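Triphenylmethane reductase (Citrobacter sp., PDB 2VRB) is an NADP(H)-binding reductase of the short-chain dehydrogenase/reductase family that probably decolourises triphenylmethane dyes by reducing them. Local coordinates at residues Val16-Leu21 / Ala43-Glu48; Glu111-Pro116 / Lys257-Lys262; Ala179-Thr184 / Gln268-Ser273. All blocks are in the same frame, centred on the assembly; numbering follows the deposited sequence.

Contact 1 of 3, residues Val16-Leu21 / Ala43-Glu48; sequences VIQHLL and ADQGVE
The side-chain amides of Gln18 and Gln45 approach each other with their planes 36° apart, and the two chains run at about a right angle to one another. Gln45 turns the oxygen end of its amide toward the amide group of Gln18. One face of the Gln45 amide is turned to the apolar part of the contact: Leu21 CD2 stands well off the amide plane and reaches Gln45 OE1 at 3.4 Å, and Val47 lies farther off on this same side. At the nitrogen end the group is held by its own turn, since Gln45 NE2 donates to the carbonyl oxygen of Thr41 in the preceding helix, which helps to fix the rotation of the amide.

Beneath the amides the contact is aliphatic and converges on one methyl of Val47. With CG1 anti to the backbone N (chi1 -174°), Val47 offers its CG2 branch, which meets Ile17 CG2 at 4.1 Å and Leu21 CD2 at 4.1 Å. The two segments belong to a Rossmann fold. Helix 11-21 is the first helix of the dinucleotide-binding unit and follows the loop carrying Thr9 and Gly10, both NADP(+)-binding, while Val47 precedes strand 48-51, which ends the parallel sheet on this side. Ile29 of strand 29-33 touches both Leu21 and Val47, tying the contact down to the sheet. The main chains stay well separated, with Ile17 CA 8.7 Å from Val47 CA, as expected where side chains alone bridge the gap. Leu21 takes an unusual shape, its chi2 of 0° eclipsing CD1 with CA, which suggests either strain or a poorly defined side chain near the surface. Ile17, by contrast, is buried, its side chain about 9 Å from the bound NADP.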
loop_
_atom_site.group_PDB
_atom_site.type_symbol
_atom_site.label_atom_id
_atom_site.label_comp_id
_atom_site.label_asym_id
_atom_site.label_seq_id
_atom_site.Cartn_x
_atom_site.Cartn_y
_atom_site.Cartn_z
ATOM N N VAL A 16 10.484 20.846 -11.621
ATOM C CA VAL A 16 11.247 19.697 -12.112
ATOM C C VAL A 16 11.651 19.883 -13.581
ATOM O O VAL A 16 12.820 19.734 -13.932
ATOM C CB VAL A 16 10.504 18.355 -11.912
ATOM C CG1 VAL A 16 11.249 17.234 -12.623
ATOM C CG2 VAL A 16 10.425 18.024 -10.413
ATOM N N ILE A 17 10.686 20.251 -14.419
ATOM C CA ILE A 17 10.920 20.425 -15.848
ATOM C C ILE A 17 11.928 21.528 -16.105
ATOM O O ILE A 17 12.798 21.381 -16.967
ATOM C CB ILE A 17 9.601 20.678 -16.594
ATOM C CG1 ILE A 17 8.735 19.407 -16.518
ATOM C CG2 ILE A 17 9.844 21.133 -18.096
ATOM C CD1 ILE A 17 7.399 19.520 -17.151
ATOM N N GLN A 18 11.812 22.636 -15.370
ATOM C CA GLN A 18 12.796 23.713 -15.510
ATOM C C GLN A 18 14.192 23.240 -15.103
ATOM O O GLN A 18 15.157 23.607 -15.739
ATOM C CB GLN A 18 12.387 24.972 -14.740
ATOM C CG GLN A 18 11.125 25.666 -15.271
ATOM C CD GLN A 18 11.133 25.915 -16.765
ATOM O OE1 GLN A 18 10.209 25.507 -17.463
ATOM N NE2 GLN A 18 12.164 26.593 -17.270
ATOM N N HIS A 19 14.299 22.421 -14.051
ATOM C CA HIS A 19 15.587 21.779 -13.715
ATOM C C HIS A 19 16.089 20.765 -14.757
ATOM O O HIS A 19 17.279 20.731 -15.067
ATOM C CB HIS A 19 15.535 21.154 -12.310
ATOM C CG HIS A 19 15.578 22.175 -11.217
ATOM N ND1 HIS A 19 16.685 22.962 -10.979
ATOM C CD2 HIS A 19 14.627 22.598 -10.352
ATOM C CE1 HIS A 19 16.429 23.795 -9.984
ATOM N NE2 HIS A 19 15.188 23.588 -9.582
ATOM N N LEU A 20 15.186 19.946 -15.296
ATOM C CA LEU A 20 15.544 19.007 -16.355
ATOM C C LEU A 20 15.980 19.739 -17.628
ATOM O O LEU A 20 16.836 19.247 -18.366
ATOM C CB LEU A 20 14.373 18.108 -16.690
ATOM C CG LEU A 20 13.960 17.018 -15.711
ATOM C CD1 LEU A 20 12.702 16.379 -16.268
ATOM C CD2 LEU A 20 15.072 15.973 -15.533
ATOM N N LEU A 21 15.368 20.894 -17.889
ATOM C CA LEU A 21 15.720 21.725 -19.061
ATOM C C LEU A 21 17.165 22.238 -18.987
ATOM O O LEU A 21 17.773 22.522 -20.015
ATOM C CB LEU A 21 14.717 22.872 -19.222
ATOM C CG LEU A 21 13.661 22.887 -20.338
ATOM C CD1 LEU A 21 13.665 21.676 -21.282
ATOM C CD2 LEU A 21 12.253 23.175 -19.830
ATOM N N ALA A 43 5.017 23.725 -24.043
ATOM C CA ALA A 43 5.141 23.366 -25.446
ATOM C C ALA A 43 5.870 24.448 -26.267
ATOM O O ALA A 43 6.435 24.151 -27.329
ATOM C CB ALA A 43 3.772 23.045 -26.038
ATOM N N ASP A 44 5.863 25.688 -25.766
ATOM C CA ASP A 44 6.615 26.800 -26.371
ATOM C C ASP A 44 8.112 26.604 -26.113
ATOM O O ASP A 44 8.954 27.016 -26.908
ATOM C CB ASP A 44 6.158 28.153 -25.797
ATOM C CG ASP A 44 4.714 28.511 -26.175
ATOM O OD1 ASP A 44 4.217 28.045 -27.227
ATOM O OD2 ASP A 44 4.081 29.282 -25.419
ATOM N N GLN A 45 8.437 25.992 -24.973
ATOM C CA GLN A 45 9.762 25.415 -24.775
ATOM C C GLN A 45 9.726 24.130 -25.621
ATOM O O GLN A 45 8.718 23.844 -26.286
ATOM C CB GLN A 45 10.029 25.203 -23.284
ATOM C CG GLN A 45 9.844 26.508 -22.480
ATOM C CD GLN A 45 9.624 26.298 -20.992
ATOM O OE1 GLN A 45 10.570 26.092 -20.234
ATOM N NE2 GLN A 45 8.370 26.382 -20.558
ATOM N N GLY A 46 10.799 23.366 -25.679
ATOM C CA GLY A 46 10.756 22.216 -26.590
ATOM C C GLY A 46 9.994 20.990 -26.082
ATOM O O GLY A 46 10.088 19.921 -26.689
ATOM N N VAL A 47 9.233 21.141 -24.994
ATOM C CA VAL A 47 8.695 19.985 -24.241
ATOM C C VAL A 47 7.434 19.357 -24.839
ATOM O O VAL A 47 6.441 20.037 -25.076
ATOM C CB VAL A 47 8.452 20.344 -22.748
ATOM C CG1 VAL A 47 8.043 19.099 -21.925
ATOM C CG2 VAL A 47 9.697 20.971 -22.148
ATOM N N GLU A 48 7.476 18.050 -25.076
ATOM C CA GLU A 48 6.301 17.351 -25.563
ATOM C C GLU A 48 5.228 17.300 -24.492
ATOM O O GLU A 48 5.511 16.979 -23.351
ATOM C CB GLU A 48 6.651 15.947 -26.015
ATOM C CG GLU A 48 5.472 15.243 -26.661
ATOM C CD GLU A 48 5.740 13.791 -26.946
ATOM O OE1 GLU A 48 4.763 13.051 -27.170
ATOM O OE2 GLU A 48 6.920 13.385 -26.961
#

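Contact 2 of 3, residues Glu111-Pro116 / Lys257-Lys262; sequences EESIIP and KGEASK
Ser113 CA and Glu259 CA come within 6.1 Å where the loop after strand 101-107 faces the type I turn Gly258-Ser261, which overlaps the Schellman motif ending helix 242-256, with Gly258, at positive phi, as its C-prime residue. Glu259 folds back at chi2 (89°) and lays its carboxylate against the loop, using the syn lone pair of each oxygen. Ser113 OG donates to Glu259 OE2 at 2.6 Å, and Ile114 N to Glu259 OE1 at 3.0 Å in a nearly straight bond (165°). Tyr107 OH also bonds to OE2, and a water donates to both OE1 and Glu112 O. With this many donors the carboxylate is probably kept ionised. Nearer solvent, Lys262 NZ forms a salt bridge with Glu112 OE1 at 2.7 Å, approaching from above the carboxylate plane (59° out of it). The side chains of Lys257 and Ile114 cross at about a right angle, Lys257 CD 3.8 Å from Ile114 CD1, while the ammonium pairs with Asp253. Ser113 OG serves twice, because it also accepts from Ile115 N at 2.9 Å: this is an ST turn, here clamped by a glutamate that joins the loop beyond a Rossmann strand to the C-terminal region.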
loop_
_atom_site.group_PDB
_atom_site.type_symbol
_atom_site.label_atom_id
_atom_site.label_comp_id
_atom_site.label_asym_id
_atom_site.label_seq_id
_atom_site.Cartn_x
_atom_site.Cartn_y
_atom_site.Cartn_z
ATOM N N GLU A 111 6.458 5.720 7.662
ATOM C CA GLU A 111 6.072 4.621 8.536
ATOM C C GLU A 111 5.784 5.101 9.974
ATOM O O GLU A 111 5.068 4.428 10.725
ATOM C CB GLU A 111 7.144 3.547 8.557
ATOM C CG GLU A 111 7.286 2.772 7.227
ATOM C CD GLU A 111 8.344 3.354 6.284
ATOM O OE1 GLU A 111 8.781 4.522 6.451
ATOM O OE2 GLU A 111 8.757 2.614 5.352
ATOM N N GLU A 112 6.330 6.273 10.314
ATOM C CA GLU A 112 6.219 6.878 11.663
ATOM C C GLU A 112 5.253 8.044 11.659
ATOM O O GLU A 112 5.078 8.728 12.700
ATOM C CB GLU A 112 7.602 7.399 12.154
ATOM C CG GLU A 112 8.600 6.275 12.565
ATOM C CD GLU A 112 9.328 5.668 11.388
ATOM O OE1 GLU A 112 9.706 6.404 10.447
ATOM O OE2 GLU A 112 9.550 4.440 11.392
ATOM N N SER A 113 4.610 8.289 10.521
ATOM C CA SER A 113 3.686 9.415 10.459
ATOM C C SER A 113 2.367 9.117 11.157
ATOM O O SER A 113 1.944 7.947 11.246
ATOM C CB SER A 113 3.476 9.867 9.024
ATOM O OG SER A 113 2.452 10.846 8.928
ATOM N N ILE A 114 1.768 10.183 11.720
ATOM C CA ILE A 114 0.382 10.185 12.203
ATOM C C ILE A 114 -0.567 10.989 11.303
ATOM O O ILE A 114 -1.701 11.267 11.682
ATOM C CB ILE A 114 0.278 10.658 13.674
ATOM C CG1 ILE A 114 0.597 12.167 13.828
ATOM C CG2 ILE A 114 1.228 9.798 14.556
ATOM C CD1 ILE A 114 0.089 12.769 15.159
ATOM N N ILE A 115 -0.119 11.321 10.091
ATOM C CA ILE A 115 -0.953 11.995 9.106
ATOM C C ILE A 115 -1.518 10.951 8.102
ATOM O O ILE A 115 -0.761 10.184 7.525
ATOM C CB ILE A 115 -0.076 13.032 8.356
ATOM C CG1 ILE A 115 0.396 14.121 9.315
ATOM C CG2 ILE A 115 -0.786 13.652 7.142
ATOM C CD1 ILE A 115 -0.698 15.060 9.768
ATOM N N PRO A 116 -2.849 10.929 7.854
ATOM C CA PRO A 116 -3.360 9.792 7.025
ATOM C C PRO A 116 -2.818 9.772 5.595
ATOM O O PRO A 116 -2.754 8.732 4.955
ATOM C CB PRO A 116 -4.873 10.028 7.010
ATOM C CG PRO A 116 -5.147 10.935 8.194
ATOM C CD PRO A 116 -3.939 11.841 8.262
ATOM N N LYS A 257 3.730 17.068 17.723
ATOM C CA LYS A 257 4.004 15.745 18.269
ATOM C C LYS A 257 5.234 15.085 17.621
ATOM O O LYS A 257 5.414 13.886 17.766
ATOM C CB LYS A 257 2.780 14.847 18.089
ATOM C CG LYS A 257 1.587 15.262 18.962
ATOM C CD LYS A 257 0.317 14.637 18.467
ATOM C CE LYS A 257 -0.837 15.022 19.358
ATOM N NZ LYS A 257 -2.098 14.815 18.580
ATOM N N GLY A 258 6.073 15.865 16.938
ATOM C CA GLY A 258 7.358 15.360 16.474
ATOM C C GLY A 258 7.321 14.761 15.075
ATOM O O GLY A 258 8.300 14.151 14.640
ATOM N N GLU A 259 6.208 14.956 14.370
ATOM C CA GLU A 259 6.028 14.448 12.986
ATOM C C GLU A 259 7.115 14.883 12.039
ATOM O O GLU A 259 7.476 14.140 11.103
ATOM C CB GLU A 259 4.732 14.965 12.399
ATOM C CG GLU A 259 4.518 14.733 10.858
ATOM C CD GLU A 259 3.835 13.403 10.546
ATOM O OE1 GLU A 259 3.447 12.687 11.499
ATOM O OE2 GLU A 259 3.674 13.100 9.331
ATOM N N ALA A 260 7.642 16.083 12.233
ATOM C CA ALA A 260 8.621 16.545 11.248
ATOM C C ALA A 260 10.016 16.704 11.863
ATOM O O ALA A 260 10.757 17.569 11.459
ATOM C CB ALA A 260 8.125 17.857 10.634
ATOM N N SER A 261 10.370 15.893 12.859
ATOM C CA SER A 261 11.519 16.248 13.698
ATOM C C SER A 261 12.750 15.413 13.337
ATOM O O SER A 261 13.854 15.669 13.850
ATOM C CB SER A 261 11.176 16.066 15.179
ATOM O OG SER A 261 10.913 14.683 15.452
ATOM N N LYS A 262 12.591 14.424 12.453
ATOM C CA LYS A 262 13.714 13.551 12.127
ATOM C C LYS A 262 14.438 14.064 10.891
ATOM O O LYS A 262 13.794 14.601 10.012
ATOM C CB LYS A 262 13.235 12.158 11.832
ATOM C CG LYS A 262 12.718 11.399 13.054
ATOM C CD LYS A 262 12.652 9.900 12.694
ATOM C CE LYS A 262 11.247 9.440 12.274
ATOM N NZ LYS A 262 11.200 7.915 12.040
HETATM O O HOH W 1 4.745 11.358 13.707
#

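Contact 3 of 3, residues Ala179-Thr184 / Gln268-Ser273; sequences ALAAAT and QKLIGS
Ile271 CG2 settles on the backbone of Ala181, 3.7 Å from Ala181 N, where the end of helix 266-271 abuts helix 175-186 of the Rossmann fold. Helix 175-186 comes in the chain before strand 194-198, the last strand of the main parallel sheet, and Arg175 at its start binds NADP(+).

The tight part is built round this one methyl. Ile271 CG2 also lies 3.8 Å from Leu180 CG and 3.9 Å from Ala181 CB, so it meets both the branching carbon of Leu180 and the methyl of Ala181, a residue small enough to let the chains close: Ala181 CA and Ile271 CA are only 6.0 Å apart. Ile271 holds its CG2 there by placing CG1 between its backbone N and carbonyl carbon (chi1 70°), which leaves CG2 anti to the carbonyl. Leu270 completes the patch, its CD2 resting 3.9 Å from Ala181 CB.

One turn along, Thr184 and Leu270 slide past each other in opposite directions, a slightly wider but still buried contact with Thr184 CG2 4.0 Å from Leu270 CD1. The solvent side is different: beyond Ile271 the chain leaves the helix at Gly272, whose phi is positive, and Ser273 and Lys269 are exposed and touch nothing of segment 179-184. Helix 175-186, in contrast, is enclosed on another side by helix 11-21, with Ala179 on Val16 and Ala183 on His19.

Thr184 is polar but turns its hydroxyl back to its own helix: with OG1 anti to the carbonyl carbon and beside its own N (chi1 -53°), the hydroxyl donates to Leu180 O over a short 2.5 Å, from 40° above the carbonyl plane and on the face opposite to that used by Thr184 N.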
loop_
_atom_site.group_PDB
_atom_site.type_symbol
_atom_site.label_atom_id
_atom_site.label_comp_id
_atom_site.label_asym_id
_atom_site.label_seq_id
_atom_site.Cartn_x
_atom_site.Cartn_y
_atom_site.Cartn_z
ATOM N N ALA A 179 12.440 19.639 -6.183
ATOM C CA ALA A 179 12.435 19.532 -7.667
ATOM C C ALA A 179 13.804 19.239 -8.270
ATOM O O ALA A 179 13.929 18.437 -9.186
ATOM C CB ALA A 179 11.874 20.827 -8.257
ATOM N N LEU A 180 14.834 19.921 -7.783
ATOM C CA LEU A 180 16.213 19.667 -8.179
ATOM C C LEU A 180 16.642 18.235 -7.885
ATOM O O LEU A 180 17.320 17.623 -8.691
ATOM C CB LEU A 180 17.170 20.649 -7.489
ATOM C CG LEU A 180 18.683 20.621 -7.709
ATOM C CD1 LEU A 180 19.059 20.717 -9.200
ATOM C CD2 LEU A 180 19.392 21.754 -6.974
ATOM N N ALA A 181 16.271 17.734 -6.712
ATOM C CA ALA A 181 16.537 16.358 -6.296
ATOM C C ALA A 181 15.898 15.331 -7.239
ATOM O O ALA A 181 16.540 14.339 -7.636
ATOM C CB ALA A 181 16.037 16.156 -4.854
ATOM N N ALA A 182 14.636 15.552 -7.602
ATOM C CA ALA A 182 13.973 14.657 -8.526
ATOM C C ALA A 182 14.704 14.713 -9.883
ATOM O O ALA A 182 15.009 13.667 -10.466
ATOM C CB ALA A 182 12.546 15.039 -8.677
ATOM N N ALA A 183 15.017 15.927 -10.348
ATOM C CA ALA A 183 15.705 16.104 -11.647
ATOM C C ALA A 183 17.079 15.463 -11.621
ATOM O O ALA A 183 17.502 14.865 -12.592
ATOM C CB ALA A 183 15.809 17.586 -12.007
ATOM N N THR A 184 17.783 15.599 -10.506
ATOM C CA THR A 184 19.104 14.988 -10.364
ATOM C C THR A 184 19.006 13.472 -10.507
ATOM O O THR A 184 19.763 12.848 -11.230
ATOM C CB THR A 184 19.722 15.353 -8.995
ATOM O OG1 THR A 184 19.690 16.771 -8.855
ATOM C CG2 THR A 184 21.163 14.908 -8.917
ATOM N N GLN A 268 20.977 16.764 1.095
ATOM C CA GLN A 268 22.230 17.476 0.995
ATOM C C GLN A 268 23.243 16.703 0.185
ATOM O O GLN A 268 24.021 17.297 -0.561
ATOM C CB GLN A 268 22.798 17.762 2.359
ATOM C CG GLN A 268 24.151 18.502 2.335
ATOM C CD GLN A 268 24.660 18.715 3.743
ATOM O OE1 GLN A 268 25.139 17.784 4.390
ATOM N NE2 GLN A 268 24.504 19.927 4.245
ATOM N N LYS A 269 23.263 15.381 0.352
ATOM C CA LYS A 269 24.199 14.586 -0.414
ATOM C C LYS A 269 23.824 14.573 -1.877
ATOM O O LYS A 269 24.688 14.462 -2.740
ATOM C CB LYS A 269 24.363 13.193 0.172
ATOM C CG LYS A 269 25.217 13.292 1.453
ATOM C CD LYS A 269 25.324 12.007 2.267
ATOM C CE LYS A 269 26.240 12.276 3.449
ATOM N NZ LYS A 269 26.174 11.190 4.481
ATOM N N LEU A 270 22.539 14.749 -2.158
ATOM C CA LEU A 270 22.081 14.668 -3.540
ATOM C C LEU A 270 22.229 15.986 -4.260
ATOM O O LEU A 270 22.665 16.008 -5.410
ATOM C CB LEU A 270 20.631 14.199 -3.573
ATOM C CG LEU A 270 19.953 13.785 -4.874
ATOM C CD1 LEU A 270 20.704 12.673 -5.622
ATOM C CD2 LEU A 270 18.590 13.302 -4.395
ATOM N N ILE A 271 21.854 17.080 -3.607
ATOM C CA ILE A 271 21.850 18.383 -4.273
ATOM C C ILE A 271 22.908 19.398 -3.801
ATOM O O ILE A 271 22.977 20.491 -4.358
ATOM C CB ILE A 271 20.464 19.077 -4.212
ATOM C CG1 ILE A 271 20.141 19.532 -2.780
ATOM C CG2 ILE A 271 19.391 18.205 -4.856
ATOM C CD1 ILE A 271 18.850 20.336 -2.644
ATOM N N GLY A 272 23.706 19.074 -2.782
ATOM C CA GLY A 272 24.635 20.076 -2.228
ATOM C C GLY A 272 23.958 20.955 -1.181
ATOM O O GLY A 272 22.932 20.562 -0.623
ATOM N N SER A 273 24.502 22.148 -0.917
ATOM C CA SER A 273 24.052 22.950 0.223
ATOM C C SER A 273 22.557 23.274 0.143
ATOM O O SER A 273 22.017 23.458 -0.945
ATOM C CB SER A 273 24.857 24.239 0.331
ATOM O OG SER A 273 26.104 24.059 -0.278
#

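Contacts 1 and 3 are neighbours, their centres 18 Å apart, and they touch through the packing of helix 11-21 on helix 175-186, with His19 CD2 3.7 Å from Leu180 N. Contact 2 stands apart, about 34 Å from contact 1 and 23 Å from contact 3 between centres, and lies across the chain's centre from contact 1. Along the sequence contact 1 closes first, whereas the segments of contacts 2 and 3 alternate. Contact 1 is thus local to the early strands and helices of the nucleotide-binding sheet, while contacts 2 and 3 each bring a part of the chain beyond residue 256 back to elements of the Rossmann fold, at two separate places.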